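Local atomic coordinates of metal-dependent phosphohydrolase, HDOD domain-containing (Geobacter sulfurreducens, PDB entry 3HC1), a protein that is of unknown function but binds two iron(III) ions within an all-helical fold of the HDOD family and is probably a metal-dependent phosphohydrolase. Residues 101-104 with 105-108; 27-30 with 31-35; 92-95 with 96-100. All coordinates share one frame; numbering follows the deposited sequence. Where two conformers were deposited one is given.

Contact 1. Residues 101-104 with 105-108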
ATOM      1  N   CYS A 101      -1.540 -11.826   3.577  1.00 21.05           N
ATOM      2  CA  CYS A 101      -2.644 -12.693   3.952  1.00 20.91           C
ATOM      3  C   CYS A 101      -3.195 -12.376   5.292  1.00 17.95           C
ATOM      4  O   CYS A 101      -4.338 -12.681   5.525  1.00 22.19           O
ATOM      5  CB  CYS A 101      -2.247 -14.165   3.893  1.00 19.25           C
ATOM      6  SG  CYS A 101      -1.900 -14.626   2.194  1.00 26.10           S
ATOM      7  N   ALA A 102      -2.406 -11.720   6.138  1.00 24.75           N
ATOM      8  CA  ALA A 102      -2.874 -11.287   7.462  1.00 27.19           C
ATOM      9  C   ALA A 102      -3.510  -9.903   7.382  1.00 25.46           C
ATOM     10  O   ALA A 102      -4.504  -9.664   8.024  1.00 22.18           O
ATOM     11  CB  ALA A 102      -1.721 -11.274   8.506  1.00 26.66           C
ATOM     12  N   ILE A 103      -2.931  -8.999   6.604  1.00 24.04           N
ATOM     13  CA  ILE A 103      -3.440  -7.632   6.550  1.00 18.89           C
ATOM     14  C   ILE A 103      -4.845  -7.601   5.851  1.00 20.80           C
ATOM     15  O   ILE A 103      -5.607  -6.661   6.031  1.00 22.22           O
ATOM     16  CB  ILE A 103      -2.429  -6.700   5.905  1.00 20.41           C
ATOM     17  CG1 ILE A 103      -2.693  -5.225   6.288  1.00 30.31           C
ATOM     18  CG2 ILE A 103      -2.365  -6.868   4.405  1.00 20.63           C
ATOM     19  CD1 ILE A 103      -2.184  -4.883   7.647  1.00 36.14           C
ATOM     20  N   VAL A 104      -5.171  -8.618   5.061  1.00 17.07           N
ATOM     21  CA  VAL A 104      -6.439  -8.605   4.328  1.00 18.65           C
ATOM     22  C   VAL A 104      -7.648  -8.534   5.299  1.00 20.07           C
ATOM     23  O   VAL A 104      -8.658  -7.935   4.969  1.00 18.16           O
ATOM     24  CB  VAL A 104      -6.564  -9.711   3.298  1.00 18.09           C
ATOM     25  CG1 VAL A 104      -6.612 -11.103   3.974  1.00 19.36           C
ATOM     26  CG2 VAL A 104      -7.803  -9.454   2.390  1.00 18.99           C
ATOM     27  N   ASP A 105      -7.521  -9.073   6.509  1.00 17.82           N
ATOM     28  CA  ASP A 105      -8.606  -8.954   7.500  1.00 19.56           C
ATOM     29  C   ASP A 105      -8.946  -7.512   7.862  1.00 17.68           C
ATOM     30  O   ASP A 105     -10.094  -7.192   8.089  1.00 19.96           O
ATOM     31  CB  ASP A 105      -8.285  -9.739   8.785  1.00 20.74           C
ATOM     32  CG  ASP A 105      -8.260 -11.222   8.556  1.00 19.66           C
ATOM     33  OD1 ASP A 105      -9.039 -11.708   7.717  1.00 27.88           O
ATOM     34  OD2 ASP A 105      -7.437 -11.906   9.197  1.00 41.43           O
ATOM     35  N   LEU A 106      -7.954  -6.647   7.901  1.00 16.68           N
ATOM     36  CA  LEU A 106      -8.188  -5.223   8.069  1.00 19.67           C
ATOM     37  C   LEU A 106      -9.110  -4.623   6.996  1.00 18.98           C
ATOM     38  O   LEU A 106      -9.952  -3.805   7.305  1.00 18.20           O
ATOM     39  CB  LEU A 106      -6.878  -4.457   8.089  1.00 17.21           C
ATOM     40  CG  LEU A 106      -7.050  -2.913   8.173  1.00 20.79           C
ATOM     41  CD1 LEU A 106      -7.547  -2.496   9.597  1.00 18.16           C
ATOM     42  CD2 LEU A 106      -5.734  -2.258   7.859  1.00 26.47           C
ATOM     43  N   PHE A 107      -8.937  -5.050   5.756  1.00 19.17           N
ATOM     44  CA  PHE A 107      -9.699  -4.524   4.637  1.00 20.04           C
ATOM     45  C   PHE A 107     -11.098  -5.195   4.517  1.00 16.02           C
ATOM     46  O   PHE A 107     -11.998  -4.663   3.880  1.00 18.21           O
ATOM     47  CB  PHE A 107      -8.901  -4.724   3.328  1.00 19.51           C
ATOM     48  CG  PHE A 107      -7.725  -3.807   3.169  1.00 17.12           C
ATOM     49  CD1 PHE A 107      -6.547  -4.057   3.842  1.00 23.21           C
ATOM     50  CD2 PHE A 107      -7.802  -2.676   2.361  1.00 18.20           C
ATOM     51  CE1 PHE A 107      -5.463  -3.257   3.687  1.00 20.39           C
ATOM     52  CE2 PHE A 107      -6.729  -1.884   2.177  1.00 19.08           C
ATOM     53  CZ  PHE A 107      -5.537  -2.156   2.848  1.00 19.47           C
ATOM     54  N   LYS A 108     -11.263  -6.383   5.104  1.00 17.61           N
ATOM     55  CA  LYS A 108     -12.521  -7.125   5.077  1.00 20.23           C
ATOM     56  C   LYS A 108     -13.432  -6.798   6.228  1.00 19.17           C
ATOM     57  O   LYS A 108     -14.631  -6.967   6.107  1.00 18.28           O
ATOM     58  CB  LYS A 108     -12.297  -8.639   5.225  1.00 20.84           C
ATOM     59  CG  LYS A 108     -12.024  -9.403   4.026  1.00 28.38           C
ATOM     60  CD  LYS A 108     -12.410 -10.921   4.258  1.00 36.96           C
ATOM     61  CE  LYS A 108     -11.518 -11.628   5.328  1.00 43.12           C
ATOM     62  NZ  LYS A 108     -12.182 -11.954   6.656  1.00 51.48           N
TER
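Asp105 meets the turn before it through its backbone: its N makes a weak hydrogen bond, 3.4 Å long, to Ala102 O. Its chi1 of -67° sets the carboxylate alongside that preceding turn, near Ala102 O, and the group is shared between two cations. OD1 forms a salt bridge with Arg63 of helix 58-69 and a second with Lys108 NZ at 3.3 Å, whose hydrogen bond is weak, so an acidic residue suits this partly exposed position. Leu106 N turns to Ile103 O, 3.0 Å away, in a bent and weak bond of the i to i+3 kind, while Leu106 CD2 approaches Ile103 CD1 at 4.4 Å.

These bonds belong to a kink near the end of helix 82-108, where the N atoms of Asp105 and Leu106 lack the usual i to i+4 partner. Ile103 O also lies at the edge of the Phe107 ring, in its plane, 3.5 Å from CD1. Ile103 CG1 packs on CE1 of that ring, and Trp120 of helix 116-136 meets Phe107 edge-to-face, an apolar setting that suits an aromatic residue. Phe107 N bonds weakly to Val104 O at 3.0 Å. Lys108 N reaches the same oxygen, again weakly, and its long side chain is bent at chi3 and chi4, as its bridge to the carboxylate requires.

Contact 2. Residues 27-30 with 31-35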
ATOM      1  N   PRO A  27      -9.637   0.222  14.696  1.00 30.97           N
ATOM      2  CA  PRO A  27      -9.113  -1.009  14.126  1.00 33.49           C
ATOM      3  C   PRO A  27      -7.722  -1.376  14.651  1.00 33.65           C
ATOM      4  O   PRO A  27      -6.910  -0.498  15.032  1.00 30.17           O
ATOM      5  CB  PRO A  27      -9.071  -0.713  12.626  1.00 31.19           C
ATOM      6  CG  PRO A  27      -8.919   0.758  12.530  1.00 32.67           C
ATOM      7  CD  PRO A  27      -9.648   1.321  13.723  1.00 30.38           C
ATOM      8  N   THR A  28      -7.448  -2.669  14.624  1.00 36.84           N
ATOM      9  CA  THR A  28      -6.164  -3.221  15.031  0.50 37.61           C
ATOM     10  C   THR A  28      -5.556  -4.002  13.863  1.00 38.63           C
ATOM     11  O   THR A  28      -6.273  -4.398  12.946  1.00 39.86           O
ATOM     12  CB  THR A  28      -6.333  -4.162  16.237  0.50 37.55           C
ATOM     13  OG1 THR A  28      -5.048  -4.596  16.682  0.50 37.91           O
ATOM     14  CG2 THR A  28      -7.192  -5.374  15.876  0.50 38.05           C
ATOM     15  N   VAL A  29      -4.242  -4.212  13.910  1.00 37.78           N
ATOM     16  CA  VAL A  29      -3.570  -5.147  13.007  1.00 38.66           C
ATOM     17  C   VAL A  29      -2.948  -6.276  13.853  1.00 36.98           C
ATOM     18  O   VAL A  29      -2.427  -6.011  14.953  1.00 36.34           O
ATOM     19  CB  VAL A  29      -2.485  -4.426  12.147  1.00 39.79           C
ATOM     20  CG1 VAL A  29      -3.150  -3.543  11.087  1.00 37.03           C
ATOM     21  CG2 VAL A  29      -1.561  -3.584  13.010  1.00 39.41           C
ATOM     22  N   PRO A  30      -2.987  -7.537  13.356  1.00 36.44           N
ATOM     23  CA  PRO A  30      -2.337  -8.699  14.015  1.00 36.64           C
ATOM     24  C   PRO A  30      -0.915  -8.454  14.481  1.00 35.25           C
ATOM     25  O   PRO A  30      -0.164  -7.684  13.844  1.00 33.02           O
ATOM     26  CB  PRO A  30      -2.310  -9.746  12.898  1.00 36.56           C
ATOM     27  CG  PRO A  30      -3.513  -9.443  12.091  1.00 39.68           C
ATOM     28  CD  PRO A  30      -3.764  -7.963  12.179  1.00 38.34           C
ATOM     29  N   ASP A  31      -0.512  -9.121  15.559  1.00 34.01           N
ATOM     30  CA  ASP A  31       0.887  -9.038  15.998  1.00 34.98           C
ATOM     31  C   ASP A  31       1.855  -9.460  14.902  1.00 30.44           C
ATOM     32  O   ASP A  31       2.995  -8.946  14.835  1.00 29.37           O
ATOM     33  CB  ASP A  31       1.141  -9.861  17.269  1.00 36.30           C
ATOM     34  CG  ASP A  31       0.443  -9.272  18.462  1.00 51.02           C
ATOM     35  OD1 ASP A  31      -0.799  -9.443  18.568  1.00 67.18           O
ATOM     36  OD2 ASP A  31       1.121  -8.598  19.266  1.00 67.58           O
ATOM     37  N   ILE A  32       1.418 -10.386  14.050  1.00 29.03           N
ATOM     38  CA  ILE A  32       2.314 -10.894  12.988  1.00 30.30           C
ATOM     39  C   ILE A  32       2.674  -9.785  11.971  1.00 28.28           C
ATOM     40  O   ILE A  32       3.794  -9.739  11.434  1.00 30.01           O
ATOM     41  CB  ILE A  32       1.766 -12.193  12.304  1.00 28.24           C
ATOM     42  CG1 ILE A  32       2.901 -12.915  11.539  1.00 31.21           C
ATOM     43  CG2 ILE A  32       0.571 -11.912  11.448  1.00 27.68           C
ATOM     44  CD1 ILE A  32       2.634 -14.387  11.234  1.00 23.10           C
ATOM     45  N   VAL A  33       1.714  -8.898  11.733  1.00 31.62           N
ATOM     46  CA  VAL A  33       1.885  -7.750  10.837  1.00 30.80           C
ATOM     47  C   VAL A  33       2.890  -6.775  11.451  1.00 33.64           C
ATOM     48  O   VAL A  33       3.881  -6.425  10.809  1.00 36.12           O
ATOM     49  CB  VAL A  33       0.489  -7.128  10.468  1.00 31.02           C
ATOM     50  CG1 VAL A  33       0.622  -5.775   9.807  1.00 27.46           C
ATOM     51  CG2 VAL A  33      -0.254  -8.027   9.550  1.00 29.49           C
ATOM     52  N   LEU A  34       2.712  -6.417  12.723  1.00 33.72           N
ATOM     53  CA  LEU A  34       3.707  -5.587  13.435  1.00 37.47           C
ATOM     54  C   LEU A  34       5.067  -6.298  13.558  1.00 33.33           C
ATOM     55  O   LEU A  34       6.126  -5.675  13.364  1.00 37.03           O
ATOM     56  CB  LEU A  34       3.169  -5.110  14.832  1.00 38.74           C
ATOM     57  CG  LEU A  34       4.053  -4.170  15.724  1.00 46.04           C
ATOM     58  CD1 LEU A  34       4.026  -2.697  15.269  1.00 44.24           C
ATOM     59  CD2 LEU A  34       3.691  -4.234  17.234  1.00 43.31           C
ATOM     60  N   ARG A  35       5.064  -7.602  13.824  1.00 34.25           N
ATOM     61  CA  ARG A  35       6.336  -8.350  13.953  1.00 32.98           C
ATOM     62  C   ARG A  35       7.099  -8.316  12.630  1.00 32.84           C
ATOM     63  O   ARG A  35       8.275  -7.931  12.581  1.00 30.83           O
ATOM     64  CB  ARG A  35       6.092  -9.803  14.409  1.00 35.87           C
ATOM     65  CG  ARG A  35       7.384 -10.636  14.619  1.00 32.98           C
TER
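Val33 faces back from the first turn of helix 31-39 to the two residues that lead into it, Val29 and Pro30. Its CB sits 3.5 Å from Pro30 O. From there the side chain forks. CG1, anti to the backbone N (chi1 167°), reaches the CB of Val29 at 4.1 Å; CG2, beside the backbone N, approaches Pro30 CB at 4.3 Å. One branched residue thus touches both residues just before the helix. Beyond them, Val33 packs on Phe99, Ala102 and Ile103 of helix 82-108, and this buried setting suits a compact hydrocarbon.

Pro30 holds the N-cap position. Its ring CB also meets CG2 of Ile32 at 3.9 Å, whereas the longer branch of Ile32 leads away, and this side chain packs on Ile98. The carbonyl of Pro30 begins the helical bonding: Leu34 N reaches its oxygen at 3.3 Å in a weak but nearly straight bond (166°), and Val33 N at 3.1 Å in a weak bond that is strongly bent. Proline fits here because its own N, which has no hydrogen to donate, precedes the first helical turn, and its ring restricts the backbone as the chain swings from an extended course into the helix. Asp31 follows at the first helical position, where an acidic side chain would probably interact favourably with the positive end of the helix dipole. Extended chain, proline N-cap and acidic first residue together make a helix N-terminus, here the start of helix 31-39 in the HDOD domain.

Contact 3. Residues 92-95 with 96-100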
ATOM      1  N   ASP A  92      12.153 -13.529   2.136  1.00 26.08           N
ATOM      2  CA  ASP A  92      11.488 -12.260   1.811  1.00 26.25           C
ATOM      3  C   ASP A  92      10.081 -12.419   1.211  1.00 23.65           C
ATOM      4  O   ASP A  92       9.119 -11.782   1.694  1.00 20.87           O
ATOM      5  CB  ASP A  92      12.382 -11.390   0.918  1.00 27.92           C
ATOM      6  CG  ASP A  92      13.650 -10.944   1.615  1.00 32.80           C
ATOM      7  OD1 ASP A  92      13.797 -11.165   2.839  1.00 37.10           O
ATOM      8  OD2 ASP A  92      14.515 -10.377   0.929  1.00 43.42           O
ATOM      9  N   LEU A  93       9.935 -13.249   0.178  1.00 21.09           N
ATOM     10  CA  LEU A  93       8.613 -13.480  -0.393  1.00 20.34           C
ATOM     11  C   LEU A  93       7.665 -14.160   0.621  1.00 22.45           C
ATOM     12  O   LEU A  93       6.446 -13.914   0.603  1.00 19.57           O
ATOM     13  CB  LEU A  93       8.682 -14.236  -1.710  1.00 22.46           C
ATOM     14  CG  LEU A  93       9.292 -13.469  -2.898  1.00 22.86           C
ATOM     15  CD1 LEU A  93       9.615 -14.391  -4.092  1.00 18.80           C
ATOM     16  CD2 LEU A  93       8.393 -12.328  -3.335  1.00 24.51           C
ATOM     17  N   LEU A  94       8.199 -14.992   1.522  1.00 20.65           N
ATOM     18  CA  LEU A  94       7.334 -15.553   2.558  1.00 20.77           C
ATOM     19  C   LEU A  94       6.800 -14.466   3.546  1.00 20.27           C
ATOM     20  O   LEU A  94       5.613 -14.474   3.850  1.00 21.49           O
ATOM     21  CB  LEU A  94       7.992 -16.691   3.320  1.00 19.96           C
ATOM     22  CG  LEU A  94       7.130 -17.460   4.343  1.00 17.46           C
ATOM     23  CD1 LEU A  94       5.977 -18.149   3.669  1.00 23.82           C
ATOM     24  CD2 LEU A  94       7.998 -18.461   5.114  1.00 21.57           C
ATOM     25  N   ARG A  95       7.677 -13.603   4.055  1.00 18.11           N
ATOM     26  CA  ARG A  95       7.283 -12.438   4.883  1.00 22.57           C
ATOM     27  C   ARG A  95       6.225 -11.617   4.140  1.00 21.03           C
ATOM     28  O   ARG A  95       5.227 -11.200   4.711  1.00 21.95           O
ATOM     29  CB  ARG A  95       8.477 -11.529   5.200  1.00 21.39           C
ATOM     30  CG  ARG A  95       9.502 -12.002   6.298  1.00 29.28           C
ATOM     31  CD  ARG A  95      10.851 -11.250   6.084  1.00 27.83           C
ATOM     32  NE  ARG A  95      11.705 -11.250   7.257  1.00 35.65           N
ATOM     33  CZ  ARG A  95      13.010 -10.952   7.273  1.00 29.53           C
ATOM     34  NH1 ARG A  95      13.672 -10.608   6.167  1.00 41.85           N
ATOM     35  NH2 ARG A  95      13.678 -11.019   8.421  1.00 40.81           N
ATOM     36  N   GLU A  96       6.464 -11.384   2.855  1.00 21.86           N
ATOM     37  CA  GLU A  96       5.550 -10.628   2.019  1.00 19.20           C
ATOM     38  C   GLU A  96       4.207 -11.286   1.897  1.00 18.06           C
ATOM     39  O   GLU A  96       3.195 -10.632   2.000  1.00 19.80           O
ATOM     40  CB  GLU A  96       6.114 -10.482   0.608  1.00 20.89           C
ATOM     41  CG  GLU A  96       5.351  -9.521  -0.241  1.00 18.91           C
ATOM     42  CD  GLU A  96       6.012  -9.266  -1.575  1.00 19.03           C
ATOM     43  OE1 GLU A  96       7.134  -8.699  -1.592  1.00 24.78           O
ATOM     44  OE2 GLU A  96       5.395  -9.610  -2.610  1.00 21.77           O
ATOM     45  N   ALA A  97       4.199 -12.584   1.634  1.00 18.31           N
ATOM     46  CA  ALA A  97       2.943 -13.330   1.463  1.00 17.87           C
ATOM     47  C   ALA A  97       2.153 -13.381   2.789  1.00 20.92           C
ATOM     48  O   ALA A  97       0.919 -13.222   2.807  1.00 21.58           O
ATOM     49  CB  ALA A  97       3.219 -14.739   0.938  1.00 18.59           C
ATOM     50  N   ILE A  98       2.858 -13.637   3.887  1.00 21.35           N
ATOM     51  CA  ILE A  98       2.222 -13.679   5.229  1.00 22.47           C
ATOM     52  C   ILE A  98       1.614 -12.297   5.595  1.00 21.29           C
ATOM     53  O   ILE A  98       0.449 -12.191   6.034  1.00 21.39           O
ATOM     54  CB  ILE A  98       3.217 -14.164   6.333  1.00 22.46           C
ATOM     55  CG1 ILE A  98       3.588 -15.646   6.107  1.00 18.28           C
ATOM     56  CG2 ILE A  98       2.581 -14.029   7.700  1.00 27.92           C
ATOM     57  CD1 ILE A  98       4.600 -16.204   7.087  1.00 19.46           C
ATOM     58  N   PHE A  99       2.418 -11.262   5.397  1.00 17.80           N
ATOM     59  CA  PHE A  99       1.967  -9.915   5.640  1.00 19.31           C
ATOM     60  C   PHE A  99       0.649  -9.631   4.899  1.00 20.22           C
ATOM     61  O   PHE A  99      -0.302  -9.136   5.485  1.00 17.88           O
ATOM     62  CB  PHE A  99       3.040  -8.916   5.211  1.00 18.68           C
ATOM     63  CG  PHE A  99       2.659  -7.502   5.459  1.00 22.48           C
ATOM     64  CD1 PHE A  99       2.902  -6.922   6.692  1.00 27.88           C
ATOM     65  CD2 PHE A  99       2.058  -6.754   4.468  1.00 30.09           C
ATOM     66  CE1 PHE A  99       2.542  -5.610   6.927  1.00 33.97           C
ATOM     67  CE2 PHE A  99       1.693  -5.428   4.710  1.00 29.91           C
ATOM     68  CZ  PHE A  99       1.945  -4.879   5.937  1.00 22.06           C
ATOM     69  N   THR A 100       0.620  -9.999   3.624  1.00 19.61           N
ATOM     70  CA  THR A 100      -0.534  -9.786   2.737  1.00 20.88           C
ATOM     71  C   THR A 100      -1.757 -10.561   3.205  1.00 21.39           C
ATOM     72  O   THR A 100      -2.872 -10.038   3.228  1.00 20.81           O
ATOM     73  CB  THR A 100      -0.134 -10.171   1.278  1.00 19.39           C
ATOM     74  OG1 THR A 100       0.967  -9.330   0.889  1.00 20.53           O
ATOM     75  CG2 THR A 100      -1.282 -10.006   0.295  1.00 17.37           C
TER
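Leu94 and Ile98, one turn apart, make the apolar side-chain contact of this stretch of regular alpha-helix inside helix 82-108, part of the all-helical HDOD domain. Leu94 CG lies 3.9 Å from Ile98 CD1, and the two side chains cross at a slant. The torsions bring them together: Leu94 carries CG anti to its backbone N (chi1 -174°), while CG1 of Ile98 stands beside its own N and sends CD1 back along the helix. Both are branched aliphatics suited to burial, and both pack on Val64 of helix 58-69; Leu94 also meets Ile47, and Ile98 meets Val50 and Leu54.

On another face, Leu93 and Glu96 run side by side and point the same way, with Leu93 CD2 at 4.1 Å from Glu96 OE2. Glu96 is extended beyond CG and reaches polar partners despite its burial: OE1 forms a salt bridge with Lys131, and OE2 is hydrogen-bonded to Tyr73. These contacts would probably favour the charged carboxylate. Arg95 is similarly extended from CG to NE. Its NH2 is held by Asp42 O, while NH1 forms a salt bridge with Asp92 OD1 at 3.4 Å, its hydrogen bond weak.

Behind the side chains, four consecutive i to i+4 backbone bonds fix the spacing. Glu96 N to Asp92 O measures 2.9 Å, as does Ile98 N to Leu94 O. Ala97, with only a methyl group, fits close against Leu67. Farther along, Thr100 serves a carbonyl of the preceding turn twice: its OG1, also bonded to Tyr146 OH, donates to Glu96 O at 2.8 Å, and its N reaches that oxygen at 3.1 Å from the opposite face of the carbonyl plane.

Contacts 3 and 1 follow one another along helix 82-108, their centres 13 Å apart, while contact 2 brings the start of helix 31-39 against both. Val33 joins the three: its CG1 lies 3.5 Å from Phe99 CE1 of contact 3 and 3.7 Å from Ile103 CD1 of contact 1. Ile32 similarly spans the two, with CD1 packing on Ile98 CG2 at 3.6 Å and CG2 on Ala102 CB. Contact 1 comes nearer the iron site than contact 3: the side chain of Phe99 is about 10 Å from that of the iron ligand His152, that of Phe107 about 7 Å from it and about 6 Å from that of Asp153, another ligand. Contact 2 lies away from the metal site.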